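Local coordinates for peptidase M16 domain protein (Alicyclobacillus acidocaldarius subsp. acidocaldarius DSM 446, PDB 4XEA) that is a putative M16-family metallopeptidase that probably hydrolyses peptide bonds with the help of a bound metal ion, at residues H160-D165 against F313-V318; R146-E151 against R252-W257. All coordinates share one frame; numbering follows the deposited sequence.

Contact 1 (H160-D165 against F313-V318)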
ATOM      1  N   HIS A 160     -15.877 -21.501 -17.624  1.00 37.80           N
ATOM      2  CA  HIS A 160     -15.826 -20.049 -17.625  1.00 37.12           C
ATOM      3  C   HIS A 160     -14.366 -19.547 -17.839  1.00 37.26           C
ATOM      4  O   HIS A 160     -13.441 -20.101 -17.240  1.00 36.99           O
ATOM      5  CB  HIS A 160     -16.391 -19.487 -16.320  1.00 35.56           C
ATOM      6  CG  HIS A 160     -16.720 -18.025 -16.386  1.00 36.25           C
ATOM      7  ND1 HIS A 160     -15.754 -17.046 -16.482  1.00 36.02           N
ATOM      8  CD2 HIS A 160     -17.918 -17.384 -16.438  1.00 36.02           C
ATOM      9  CE1 HIS A 160     -16.338 -15.863 -16.560  1.00 36.91           C
ATOM     10  NE2 HIS A 160     -17.648 -16.037 -16.538  1.00 36.68           N
ATOM     11  N   PRO A 161     -14.155 -18.533 -18.712  1.00 37.30           N
ATOM     12  CA  PRO A 161     -12.804 -18.023 -18.944  1.00 38.90           C
ATOM     13  C   PRO A 161     -12.026 -17.521 -17.733  1.00 38.37           C
ATOM     14  O   PRO A 161     -10.784 -17.455 -17.811  1.00 39.17           O
ATOM     15  CB  PRO A 161     -13.038 -16.841 -19.900  1.00 39.09           C
ATOM     16  CG  PRO A 161     -14.259 -17.214 -20.655  1.00 39.05           C
ATOM     17  CD  PRO A 161     -15.120 -17.898 -19.632  1.00 38.78           C
ATOM     18  N   VAL A 162     -12.715 -17.197 -16.638  1.00 37.58           N
ATOM     19  CA  VAL A 162     -12.072 -16.739 -15.414  1.00 37.96           C
ATOM     20  C   VAL A 162     -11.044 -17.785 -14.911  1.00 39.20           C
ATOM     21  O   VAL A 162     -10.164 -17.482 -14.108  1.00 40.51           O
ATOM     22  CB  VAL A 162     -13.100 -16.366 -14.330  1.00 37.43           C
ATOM     23  CG1 VAL A 162     -13.782 -17.639 -13.752  1.00 37.01           C
ATOM     24  CG2 VAL A 162     -12.429 -15.516 -13.182  1.00 40.50           C
ATOM     25  N   ARG A 163     -11.146 -19.006 -15.396  1.00 38.11           N
ATOM     26  CA  ARG A 163     -10.225 -20.060 -14.983  1.00 40.92           C
ATOM     27  C   ARG A 163      -8.844 -19.980 -15.624  1.00 42.46           C
ATOM     28  O   ARG A 163      -7.932 -20.694 -15.206  1.00 43.82           O
ATOM     29  CB  ARG A 163     -10.841 -21.431 -15.214  1.00 40.86           C
ATOM     30  CG  ARG A 163     -10.946 -21.899 -16.618  1.00 40.33           C
ATOM     31  CD  ARG A 163     -11.813 -23.161 -16.705  1.00 44.11           C
ATOM     32  NE  ARG A 163     -11.289 -24.248 -15.833  1.00 45.92           N
ATOM     33  CZ  ARG A 163     -10.221 -25.021 -16.085  1.00 51.17           C
ATOM     34  NH1 ARG A 163      -9.487 -24.889 -17.194  1.00 52.03           N
ATOM     35  NH2 ARG A 163      -9.853 -25.918 -15.190  1.00 51.44           N
ATOM     36  N   ILE A 164      -8.716 -19.132 -16.647  1.00 42.51           N
ATOM     37  CA  ILE A 164      -7.449 -18.810 -17.290  1.00 44.31           C
ATOM     38  C   ILE A 164      -6.927 -17.483 -16.756  1.00 44.66           C
ATOM     39  O   ILE A 164      -7.680 -16.514 -16.617  1.00 43.17           O
ATOM     40  CB  ILE A 164      -7.632 -18.708 -18.805  1.00 44.74           C
ATOM     41  CG1 ILE A 164      -8.307 -19.994 -19.300  1.00 46.92           C
ATOM     42  CG2 ILE A 164      -6.268 -18.551 -19.529  1.00 45.97           C
ATOM     43  CD1 ILE A 164      -7.475 -21.248 -19.084  1.00 50.46           C
ATOM     44  N   ASP A 165      -5.629 -17.410 -16.485  1.00 46.53           N
ATOM     45  CA  ASP A 165      -5.074 -16.181 -15.931  1.00 47.77           C
ATOM     46  C   ASP A 165      -5.165 -15.022 -16.953  1.00 46.81           C
ATOM     47  O   ASP A 165      -5.273 -15.226 -18.150  1.00 46.74           O
ATOM     48  CB  ASP A 165      -3.633 -16.373 -15.430  1.00 51.72           C
ATOM     49  CG  ASP A 165      -3.234 -15.316 -14.357  1.00 56.40           C
ATOM     50  OD1 ASP A 165      -4.088 -14.455 -13.912  1.00 58.62           O
ATOM     51  OD2 ASP A 165      -2.073 -15.340 -13.982  1.00 60.33           O
ATOM     52  N   PHE A 313     -19.858 -13.866 -13.353  1.00 34.07           N
ATOM     53  CA  PHE A 313     -19.360 -14.813 -12.328  1.00 33.17           C
ATOM     54  C   PHE A 313     -19.167 -14.098 -11.021  1.00 32.05           C
ATOM     55  O   PHE A 313     -19.146 -12.866 -10.971  1.00 33.05           O
ATOM     56  CB  PHE A 313     -18.018 -15.396 -12.778  1.00 32.51           C
ATOM     57  CG  PHE A 313     -16.897 -14.403 -12.766  1.00 34.51           C
ATOM     58  CD1 PHE A 313     -16.079 -14.282 -11.631  1.00 35.67           C
ATOM     59  CD2 PHE A 313     -16.677 -13.552 -13.824  1.00 35.01           C
ATOM     60  CE1 PHE A 313     -15.079 -13.362 -11.573  1.00 37.89           C
ATOM     61  CE2 PHE A 313     -15.651 -12.619 -13.776  1.00 37.30           C
ATOM     62  CZ  PHE A 313     -14.858 -12.510 -12.648  1.00 36.81           C
ATOM     63  N   GLY A 314     -19.014 -14.857  -9.957  1.00 31.79           N
ATOM     64  CA  GLY A 314     -18.564 -14.311  -8.690  1.00 32.86           C
ATOM     65  C   GLY A 314     -18.061 -15.392  -7.751  1.00 32.17           C
ATOM     66  O   GLY A 314     -18.465 -16.565  -7.853  1.00 31.26           O
ATOM     67  N   TYR A 315     -17.209 -14.991  -6.806  1.00 33.88           N
ATOM     68  CA  TYR A 315     -16.727 -15.939  -5.773  1.00 34.41           C
ATOM     69  C   TYR A 315     -16.228 -15.255  -4.510  1.00 35.51           C
ATOM     70  O   TYR A 315     -15.855 -14.072  -4.540  1.00 33.26           O
ATOM     71  CB  TYR A 315     -15.596 -16.802  -6.320  1.00 34.47           C
ATOM     72  CG  TYR A 315     -14.431 -16.052  -6.902  1.00 35.27           C
ATOM     73  CD1 TYR A 315     -13.388 -15.565  -6.088  1.00 34.75           C
ATOM     74  CD2 TYR A 315     -14.359 -15.781  -8.268  1.00 37.81           C
ATOM     75  CE1 TYR A 315     -12.338 -14.826  -6.625  1.00 38.22           C
ATOM     76  CE2 TYR A 315     -13.294 -15.083  -8.794  1.00 38.29           C
ATOM     77  CZ  TYR A 315     -12.303 -14.598  -7.976  1.00 39.36           C
ATOM     78  OH  TYR A 315     -11.265 -13.886  -8.502  1.00 43.15           O
ATOM     79  N   THR A 316     -16.236 -16.029  -3.415  1.00 35.42           N
ATOM     80  CA  THR A 316     -15.587 -15.660  -2.150  1.00 36.50           C
ATOM     81  C   THR A 316     -14.296 -16.475  -2.002  1.00 37.36           C
ATOM     82  O   THR A 316     -14.265 -17.676  -2.396  1.00 35.77           O
ATOM     83  CB  THR A 316     -16.546 -15.991  -0.971  1.00 37.23           C
ATOM     84  OG1 THR A 316     -17.775 -15.287  -1.153  1.00 37.57           O
ATOM     85  CG2 THR A 316     -15.928 -15.680   0.367  1.00 36.29           C
ATOM     86  N   LEU A 317     -13.237 -15.823  -1.481  1.00 37.97           N
ATOM     87  CA  LEU A 317     -11.985 -16.458  -1.087  1.00 40.00           C
ATOM     88  C   LEU A 317     -11.570 -16.079   0.325  1.00 41.57           C
ATOM     89  O   LEU A 317     -11.585 -14.879   0.693  1.00 42.20           O
ATOM     90  CB  LEU A 317     -10.852 -15.951  -1.957  1.00 42.44           C
ATOM     91  CG  LEU A 317     -10.871 -16.284  -3.427  1.00 45.96           C
ATOM     92  CD1 LEU A 317      -9.513 -15.749  -4.007  1.00 50.08           C
ATOM     93  CD2 LEU A 317     -11.040 -17.803  -3.631  1.00 48.60           C
ATOM     94  N   VAL A 318     -11.148 -17.070   1.101  1.00 40.35           N
ATOM     95  CA  VAL A 318     -10.664 -16.842   2.451  1.00 42.44           C
ATOM     96  C   VAL A 318      -9.426 -17.686   2.656  1.00 41.82           C
ATOM     97  O   VAL A 318      -9.396 -18.858   2.259  1.00 40.79           O
ATOM     98  CB  VAL A 318     -11.714 -17.275   3.510  1.00 43.31           C
ATOM     99  CG1 VAL A 318     -11.194 -17.042   4.954  1.00 45.44           C
ATOM    100  CG2 VAL A 318     -13.040 -16.541   3.289  1.00 44.16           C
TER

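Contact 2 (R146-E151 against R252-W257)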
ATOM      1  N   ARG A 146       0.098 -16.494  -6.597  1.00 67.78           N
ATOM      2  CA  ARG A 146      -0.668 -16.523  -7.831  1.00 64.77           C
ATOM      3  C   ARG A 146      -1.040 -17.972  -8.180  1.00 61.12           C
ATOM      4  O   ARG A 146      -2.160 -18.251  -8.609  1.00 56.36           O
ATOM      5  CB  ARG A 146       0.091 -15.849  -8.982  1.00 67.66           C
ATOM      6  CG  ARG A 146      -0.854 -15.429 -10.145  1.00 69.12           C
ATOM      7  CD  ARG A 146      -1.484 -14.050  -9.881  1.00 73.27           C
ATOM      8  NE  ARG A 146      -2.698 -13.838 -10.674  1.00 75.17           N
ATOM      9  CZ  ARG A 146      -3.611 -12.880 -10.446  1.00 77.24           C
ATOM     10  NH1 ARG A 146      -3.467 -12.015  -9.439  1.00 80.55           N
ATOM     11  NH2 ARG A 146      -4.679 -12.777 -11.235  1.00 76.04           N
ATOM     12  N   ARG A 147      -0.112 -18.884  -7.942  1.00 62.19           N
ATOM     13  CA  ARG A 147      -0.340 -20.317  -8.191  1.00 60.77           C
ATOM     14  C   ARG A 147      -1.502 -20.918  -7.353  1.00 55.95           C
ATOM     15  O   ARG A 147      -2.366 -21.559  -7.909  1.00 53.67           O
ATOM     16  CB  ARG A 147       0.966 -21.101  -7.971  1.00 65.00           C
ATOM     17  CG  ARG A 147       0.945 -22.555  -8.460  1.00 67.25           C
ATOM     18  CD  ARG A 147       0.260 -22.703  -9.818  1.00 68.45           C
ATOM     19  NE  ARG A 147       0.346 -24.074 -10.301  1.00 71.67           N
ATOM     20  CZ  ARG A 147       1.404 -24.599 -10.909  1.00 79.03           C
ATOM     21  NH1 ARG A 147       2.494 -23.862 -11.139  1.00 82.51           N
ATOM     22  NH2 ARG A 147       1.376 -25.879 -11.286  1.00 81.52           N
ATOM     23  N   ALA A 148      -1.532 -20.672  -6.044  1.00 55.31           N
ATOM     24  CA  ALA A 148      -2.602 -21.169  -5.167  1.00 52.43           C
ATOM     25  C   ALA A 148      -3.968 -20.643  -5.602  1.00 49.20           C
ATOM     26  O   ALA A 148      -4.946 -21.380  -5.644  1.00 45.44           O
ATOM     27  CB  ALA A 148      -2.336 -20.754  -3.737  1.00 54.05           C
ATOM     28  N   TYR A 149      -3.997 -19.350  -5.907  1.00 48.62           N
ATOM     29  CA  TYR A 149      -5.182 -18.677  -6.443  1.00 47.21           C
ATOM     30  C   TYR A 149      -5.641 -19.336  -7.738  1.00 45.00           C
ATOM     31  O   TYR A 149      -6.817 -19.695  -7.879  1.00 41.42           O
ATOM     32  CB  TYR A 149      -4.840 -17.204  -6.665  1.00 48.59           C
ATOM     33  CG  TYR A 149      -5.911 -16.395  -7.306  1.00 49.27           C
ATOM     34  CD1 TYR A 149      -5.763 -15.946  -8.614  1.00 55.19           C
ATOM     35  CD2 TYR A 149      -7.066 -16.093  -6.644  1.00 52.68           C
ATOM     36  CE1 TYR A 149      -6.738 -15.184  -9.231  1.00 57.43           C
ATOM     37  CE2 TYR A 149      -8.079 -15.328  -7.267  1.00 53.62           C
ATOM     38  CZ  TYR A 149      -7.903 -14.887  -8.547  1.00 55.79           C
ATOM     39  OH  TYR A 149      -8.863 -14.129  -9.177  1.00 58.46           O
HETATM   40  N   MSE A 150      -4.717 -19.548  -8.672  1.00 46.39           N
HETATM   41  CA  MSE A 150      -5.123 -20.119  -9.963  1.00 46.11           C
HETATM   42  C   MSE A 150      -5.570 -21.582  -9.810  1.00 45.37           C
HETATM   43  O   MSE A 150      -6.483 -22.001 -10.505  1.00 43.96           O
HETATM   44  CB  MSE A 150      -4.050 -19.947 -11.064  1.00 49.07           C
HETATM   45  CG  MSE A 150      -3.927 -18.467 -11.608  1.00 52.34           C
HETATM   46 SE   MSE A 150      -5.578 -17.538 -12.097  0.72 56.57          SE
HETATM   47  CE  MSE A 150      -6.378 -18.991 -13.158  1.00 56.40           C
ATOM     48  N   GLU A 151      -4.987 -22.310  -8.859  1.00 47.48           N
ATOM     49  CA  GLU A 151      -5.415 -23.711  -8.595  1.00 48.28           C
ATOM     50  C   GLU A 151      -6.882 -23.737  -8.093  1.00 45.06           C
ATOM     51  O   GLU A 151      -7.677 -24.525  -8.551  1.00 43.55           O
ATOM     52  CB  GLU A 151      -4.483 -24.418  -7.601  1.00 50.08           C
ATOM     53  CG  GLU A 151      -3.106 -24.790  -8.140  1.00 56.13           C
ATOM     54  CD  GLU A 151      -3.156 -25.633  -9.431  1.00 59.00           C
ATOM     55  OE1 GLU A 151      -4.152 -26.375  -9.655  1.00 58.98           O
ATOM     56  OE2 GLU A 151      -2.183 -25.530 -10.217  1.00 58.81           O
ATOM     57  N   ARG A 252      -0.085 -22.862   2.657  1.00 57.69           N
ATOM     58  CA  ARG A 252      -1.116 -21.837   2.423  1.00 55.94           C
ATOM     59  C   ARG A 252      -2.431 -22.533   2.148  1.00 52.53           C
ATOM     60  O   ARG A 252      -2.445 -23.559   1.469  1.00 52.77           O
ATOM     61  CB  ARG A 252      -0.806 -20.945   1.212  1.00 55.34           C
ATOM     62  CG  ARG A 252       0.366 -19.986   1.399  1.00 61.55           C
ATOM     63  CD  ARG A 252       1.651 -20.627   0.942  1.00 66.83           C
ATOM     64  NE  ARG A 252       2.844 -19.786   1.160  1.00 71.63           N
ATOM     65  CZ  ARG A 252       3.142 -18.712   0.430  1.00 74.23           C
ATOM     66  NH1 ARG A 252       2.331 -18.307  -0.558  1.00 72.93           N
ATOM     67  NH2 ARG A 252       4.245 -18.025   0.699  1.00 76.26           N
ATOM     68  N   LEU A 253      -3.516 -21.977   2.676  1.00 49.66           N
ATOM     69  CA  LEU A 253      -4.858 -22.538   2.494  1.00 46.66           C
ATOM     70  C   LEU A 253      -5.707 -21.481   1.825  1.00 45.05           C
ATOM     71  O   LEU A 253      -5.639 -20.331   2.241  1.00 41.91           O
ATOM     72  CB  LEU A 253      -5.500 -22.834   3.848  1.00 47.50           C
ATOM     73  CG  LEU A 253      -6.908 -23.481   3.719  1.00 48.23           C
ATOM     74  CD1 LEU A 253      -6.730 -24.953   3.365  1.00 49.99           C
ATOM     75  CD2 LEU A 253      -7.770 -23.367   4.977  1.00 50.40           C
ATOM     76  N   LEU A 254      -6.523 -21.880   0.842  1.00 43.62           N
ATOM     77  CA  LEU A 254      -7.547 -21.031   0.270  1.00 44.04           C
ATOM     78  C   LEU A 254      -8.824 -21.844   0.257  1.00 42.09           C
ATOM     79  O   LEU A 254      -8.819 -22.980  -0.224  1.00 42.65           O
ATOM     80  CB  LEU A 254      -7.211 -20.641  -1.165  1.00 43.95           C
ATOM     81  CG  LEU A 254      -6.312 -19.470  -1.513  1.00 50.05           C
ATOM     82  CD1 LEU A 254      -6.435 -19.334  -3.033  1.00 52.25           C
ATOM     83  CD2 LEU A 254      -6.719 -18.177  -0.818  1.00 51.28           C
ATOM     84  N   VAL A 255      -9.892 -21.277   0.823  1.00 40.74           N
ATOM     85  CA  VAL A 255     -11.210 -21.824   0.725  1.00 39.17           C
ATOM     86  C   VAL A 255     -12.057 -20.828  -0.074  1.00 38.87           C
ATOM     87  O   VAL A 255     -12.025 -19.596   0.200  1.00 39.39           O
ATOM     88  CB  VAL A 255     -11.853 -22.038   2.098  1.00 40.48           C
ATOM     89  CG1 VAL A 255     -13.221 -22.761   1.920  1.00 39.66           C
ATOM     90  CG2 VAL A 255     -10.926 -22.846   3.036  1.00 43.16           C
ATOM     91  N   GLY A 256     -12.767 -21.339  -1.076  1.00 36.49           N
ATOM     92  CA  GLY A 256     -13.614 -20.525  -1.889  1.00 36.06           C
ATOM     93  C   GLY A 256     -15.023 -21.037  -2.062  1.00 35.57           C
ATOM     94  O   GLY A 256     -15.293 -22.216  -1.894  1.00 35.77           O
ATOM     95  N   TRP A 257     -15.930 -20.113  -2.386  1.00 35.52           N
ATOM     96  CA  TRP A 257     -17.327 -20.430  -2.688  1.00 34.29           C
ATOM     97  C   TRP A 257     -17.707 -19.780  -3.998  1.00 33.88           C
ATOM     98  O   TRP A 257     -17.408 -18.624  -4.245  1.00 33.07           O
ATOM     99  CB  TRP A 257     -18.256 -19.949  -1.589  1.00 34.68           C
ATOM    100  CG  TRP A 257     -18.075 -20.698  -0.296  1.00 38.06           C
ATOM    101  CD1 TRP A 257     -18.781 -21.771   0.137  1.00 38.97           C
ATOM    102  CD2 TRP A 257     -17.136 -20.382   0.742  1.00 38.90           C
ATOM    103  NE1 TRP A 257     -18.363 -22.138   1.409  1.00 40.67           N
ATOM    104  CE2 TRP A 257     -17.322 -21.328   1.778  1.00 42.90           C
ATOM    105  CE3 TRP A 257     -16.155 -19.392   0.889  1.00 38.03           C
ATOM    106  CZ2 TRP A 257     -16.545 -21.318   2.954  1.00 43.08           C
ATOM    107  CZ3 TRP A 257     -15.370 -19.387   2.027  1.00 40.38           C
ATOM    108  CH2 TRP A 257     -15.572 -20.343   3.057  1.00 42.22           C
TER

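Contact 1 (H160-D165 against F313-V318)
Phe313 packs against Val162 of the short 3-10 segment and against His160 just ahead of it. Methyl CG2 of Val162 sits over one face of the phenyl ring, displaced toward the rim and closest to Phe313 CE1 at 3.8 Å. His160 meets both CB and the CD2 side of the ring: its CE1 lies 3.6 Å from Phe313 CD2, and the two rings are oblique, with planes at 64°. At the same time Phe313 CB, placed by the backbone, rests over a face of the imidazole, 4.2 Å from the ring centroid, a CH-pi contact. The Phe313 torsion, which tucks CG between the backbone N and the carbonyl carbon (chi1 70°), brings the ring under Val162 CG2 and beside His160 CE1. Tyr315 adds a looser touch, its CE2 being 4.5 Å from Val162 CG2.

One step out, the imidazole is fixed at both nitrogens. ND1 accepts a nearly straight bond from Val162 N (3.0 Å, 168°) in the ring plane, and NE2 pairs with Thr312 OG1. Phe92 meets the Phe313 ring edge-to-face and also touches Val162. No hydrogen bond joins the two segments, so this buried junction between the loop after helix 144-156 and the residue leading into strand 314-321 rests on dispersion and CH-pi contact.

Contact 2 (R146-E151 against R252-W257)
Leu254 reaches from strand 252-258 to the helix, and a single methyl makes the closest approaches. Its CD1 lies 3.6 Å from Ala148 O and 3.7 Å from Tyr149 CA, so it rests largely on helix backbone; Ala148 CB is a more distant neighbour at 4.4 Å. The leucine holds CG anti to its own carbonyl carbon (chi1 -85°), and the extended chain beyond carries CD1 to the helix. Ala148, whose CB bond points at the strand, also touches Val420 on strand 415-422, so the small residue faces two adjacent strands. On the other side of the sheet, Leu253 and Trp257 pack against helix 325-342.

The charged groups work around this apolar point. Within the helix, Arg147 NE makes a salt bridge to Glu151 OE2, 2.9 Å long and close to straight at 166°. OE2 accepts through its anti lone pair and lies 9° out of the guanidinium plane of Arg147; the same oxygen also bridges to Arg154. Arg252, at the start of the strand, sends NH1 to Asp145 just ahead of the helical segment, giving a charged tie between helix and sheet. Arg146 lays a face of its guanidinium over Tyr149 CE1 and bridges to Asp165.

Among hydrogen bonds, none runs directly between 146-151 and 252-257. The helix therefore meets this part of the sheet through one leucine methyl on backbone and alanine, with directional and electrostatic bonds displaced to the periphery.

How the contacts relate
Contacts 1 and 2 lie with centres about 10 Å apart and join the region of helix 144-156 and its following loop to one mixed sheet. Strands 314-321 and 252-258 are antiparallel neighbours there, paired in part through Val318 N and Val255 O at 2.8 Å. A second link runs between the contacts: Tyr315 OH and Tyr149 OH are 2.5 Å apart, a probable hydrogen bond. The methyl CE of selenomethionine Met150, from contact 2, also comes close to Arg163 O of contact 1, a tight approach at 3.1 Å. The nickel ligands His61, His65 and Glu136 belong to neither contact, although Glu136 is on helix 123-141, which directly precedes helix 144-156.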